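Local coordinates for protein carboxypeptidase 1 (Deinococcus radiodurans str. R1, PDB 5GIV) that probably removes amino acids one at a time from the C-terminus of peptides with broad specificity, as a zinc metallocarboxypeptidase of the M32 family, at residues N126-M131 with P398-G403. Sequence-based numbering, arbitrary orientation.
Sequences NDFGRM and PSDVDG
The backbones come nearest at N126 and V401, CA to CA 5.1 Å. N126 has positive phi and is the C-prime residue of a Schellman motif: its N bonds to R123 O and D127 N to A122 O, ending helix 102-122. D127 then N-caps helix 128-147, its OD1 accepting from R130 N. The turn between helices 102-122 and 128-147 meets the loop after helix 381-393 at the surface of the largely helical M32 fold, away from the zinc site. With CG anti to the backbone N (chi1 -171°), the N126 amide extends to the loop, where OD1 accepts a bent bond from D400 N (2.9 Å, 141° at the hydrogen), the donor tilted 30° from the carbonyl plane. The amide also lies against S399 CB, and N126 CB touches V401 CG2 at 3.7 Å. Replacing N126 by alanine removes the amide, which would probably leave D400 N without this acceptor and open a gap beside S399 CB. H386 approaches D400 OD1 in a weak hydrogen bond, while OD2 passes 3.5 Å from F128 CB. A water bridges the segments, accepting from F128 N at 2.8 Å and lying 2.8 Å from N126 O and a short 2.5 Å from D400 OD2.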
loop_
_atom_site.group_PDB
_atom_site.type_symbol
_atom_site.label_atom_id
_atom_site.label_comp_id
_atom_site.label_asym_id
_atom_site.label_seq_id
_atom_site.Cartn_x
_atom_site.Cartn_y
_atom_site.Cartn_z
ATOM N N ASN A 126 9.640 0.343 -30.645
ATOM C CA ASN A 126 9.173 0.955 -31.885
ATOM C C ASN A 126 8.441 -0.066 -32.761
ATOM O O ASN A 126 8.638 -0.158 -33.977
ATOM C CB ASN A 126 10.331 1.607 -32.637
ATOM C CG ASN A 126 9.859 2.437 -33.809
ATOM O OD1 ASN A 126 8.846 3.131 -33.711
ATOM N ND2 ASN A 126 10.600 2.395 -34.917
ATOM N N ASP A 127 7.560 -0.829 -32.123
ATOM C CA ASP A 127 6.834 -1.908 -32.773
ATOM C C ASP A 127 5.357 -1.531 -32.840
ATOM O O ASP A 127 4.512 -2.062 -32.113
ATOM C CB ASP A 127 7.069 -3.234 -32.017
ATOM C CG ASP A 127 6.581 -4.452 -32.788
ATOM O OD1 ASP A 127 6.143 -4.303 -33.949
ATOM O OD2 ASP A 127 6.663 -5.564 -32.232
ATOM N N PHE A 128 5.055 -0.550 -33.693
ATOM C CA PHE A 128 3.662 -0.159 -33.867
ATOM C C PHE A 128 2.882 -1.238 -34.602
ATOM O O PHE A 128 1.694 -1.442 -34.332
ATOM C CB PHE A 128 3.546 1.171 -34.613
ATOM C CG PHE A 128 2.119 1.591 -34.853
ATOM C CD1 PHE A 128 1.378 2.180 -33.839
ATOM C CD2 PHE A 128 1.513 1.381 -36.083
ATOM C CE1 PHE A 128 0.066 2.559 -34.043
ATOM C CE2 PHE A 128 0.195 1.761 -36.296
ATOM C CZ PHE A 128 -0.527 2.350 -35.272
ATOM N N GLY A 129 3.528 -1.925 -35.548
ATOM C CA GLY A 129 2.853 -2.996 -36.261
ATOM C C GLY A 129 2.290 -4.062 -35.339
ATOM O O GLY A 129 1.255 -4.661 -35.634
ATOM N N ARG A 130 2.939 -4.297 -34.202
ATOM C CA ARG A 130 2.404 -5.269 -33.256
ATOM C C ARG A 130 1.125 -4.774 -32.591
ATOM O O ARG A 130 0.230 -5.579 -32.303
ATOM C CB ARG A 130 3.454 -5.603 -32.196
ATOM C CG ARG A 130 2.973 -6.509 -31.069
ATOM C CD ARG A 130 4.078 -6.691 -30.044
ATOM N NE ARG A 130 3.683 -7.466 -28.868
ATOM C CZ ARG A 130 4.463 -7.637 -27.800
ATOM N NH1 ARG A 130 5.674 -7.086 -27.760
ATOM N NH2 ARG A 130 4.031 -8.342 -26.762
ATOM N N MET A 131 1.011 -3.462 -32.342
ATOM C CA MET A 131 -0.162 -2.943 -31.658
ATOM C C MET A 131 -1.363 -2.763 -32.580
ATOM O O MET A 131 -2.490 -2.632 -32.084
ATOM C CB MET A 131 0.167 -1.609 -30.985
ATOM C CG MET A 131 1.319 -1.683 -30.005
ATOM S SD MET A 131 1.177 -3.062 -28.854
ATOM C CE MET A 131 -0.424 -2.761 -28.101
ATOM N N PRO A 398 11.142 10.958 -34.548
ATOM C CA PRO A 398 11.982 10.135 -35.432
ATOM C C PRO A 398 11.426 8.747 -35.675
ATOM O O PRO A 398 11.848 8.080 -36.628
ATOM C CB PRO A 398 13.322 10.077 -34.687
ATOM C CG PRO A 398 12.969 10.323 -33.263
ATOM C CD PRO A 398 11.807 11.264 -33.271
ATOM N N SER A 399 10.508 8.282 -34.835
ATOM C CA SER A 399 9.915 6.968 -34.977
ATOM C C SER A 399 8.518 7.017 -34.367
ATOM O O SER A 399 7.985 8.096 -34.088
ATOM C CB SER A 399 10.813 5.909 -34.327
ATOM O OG SER A 399 10.915 6.123 -32.933
ATOM N N ASP A 400 7.925 5.844 -34.150
ATOM C CA ASP A 400 6.617 5.765 -33.518
ATOM C C ASP A 400 6.689 5.765 -32.000
ATOM O O ASP A 400 5.650 5.933 -31.355
ATOM C CB ASP A 400 5.878 4.505 -33.985
ATOM C CG ASP A 400 5.650 4.491 -35.475
ATOM O OD1 ASP A 400 5.356 5.552 -36.045
ATOM O OD2 ASP A 400 5.773 3.419 -36.094
ATOM N N VAL A 401 7.882 5.593 -31.416
ATOM C CA VAL A 401 8.005 5.579 -29.959
ATOM C C VAL A 401 7.328 6.801 -29.358
ATOM O O VAL A 401 6.469 6.691 -28.473
ATOM C CB VAL A 401 9.484 5.509 -29.541
ATOM C CG1 VAL A 401 9.609 5.672 -28.031
ATOM C CG2 VAL A 401 10.112 4.185 -30.000
ATOM N N ASP A 402 7.719 7.985 -29.826
ATOM C CA ASP A 402 7.126 9.242 -29.403
ATOM C C ASP A 402 6.105 9.758 -30.409
ATOM O O ASP A 402 5.687 10.918 -30.320
ATOM C CB ASP A 402 8.223 10.271 -29.154
ATOM C CG ASP A 402 9.120 9.892 -27.974
ATOM O OD1 ASP A 402 8.659 9.151 -27.082
ATOM O OD2 ASP A 402 10.290 10.328 -27.948
ATOM N N GLY A 403 5.731 8.925 -31.387
ATOM C CA GLY A 403 4.584 9.166 -32.236
ATOM C C GLY A 403 3.332 8.536 -31.664
ATOM O O GLY A 403 2.979 8.797 -30.511
HETATM O O HOH W 1 6.608 1.114 -35.405
#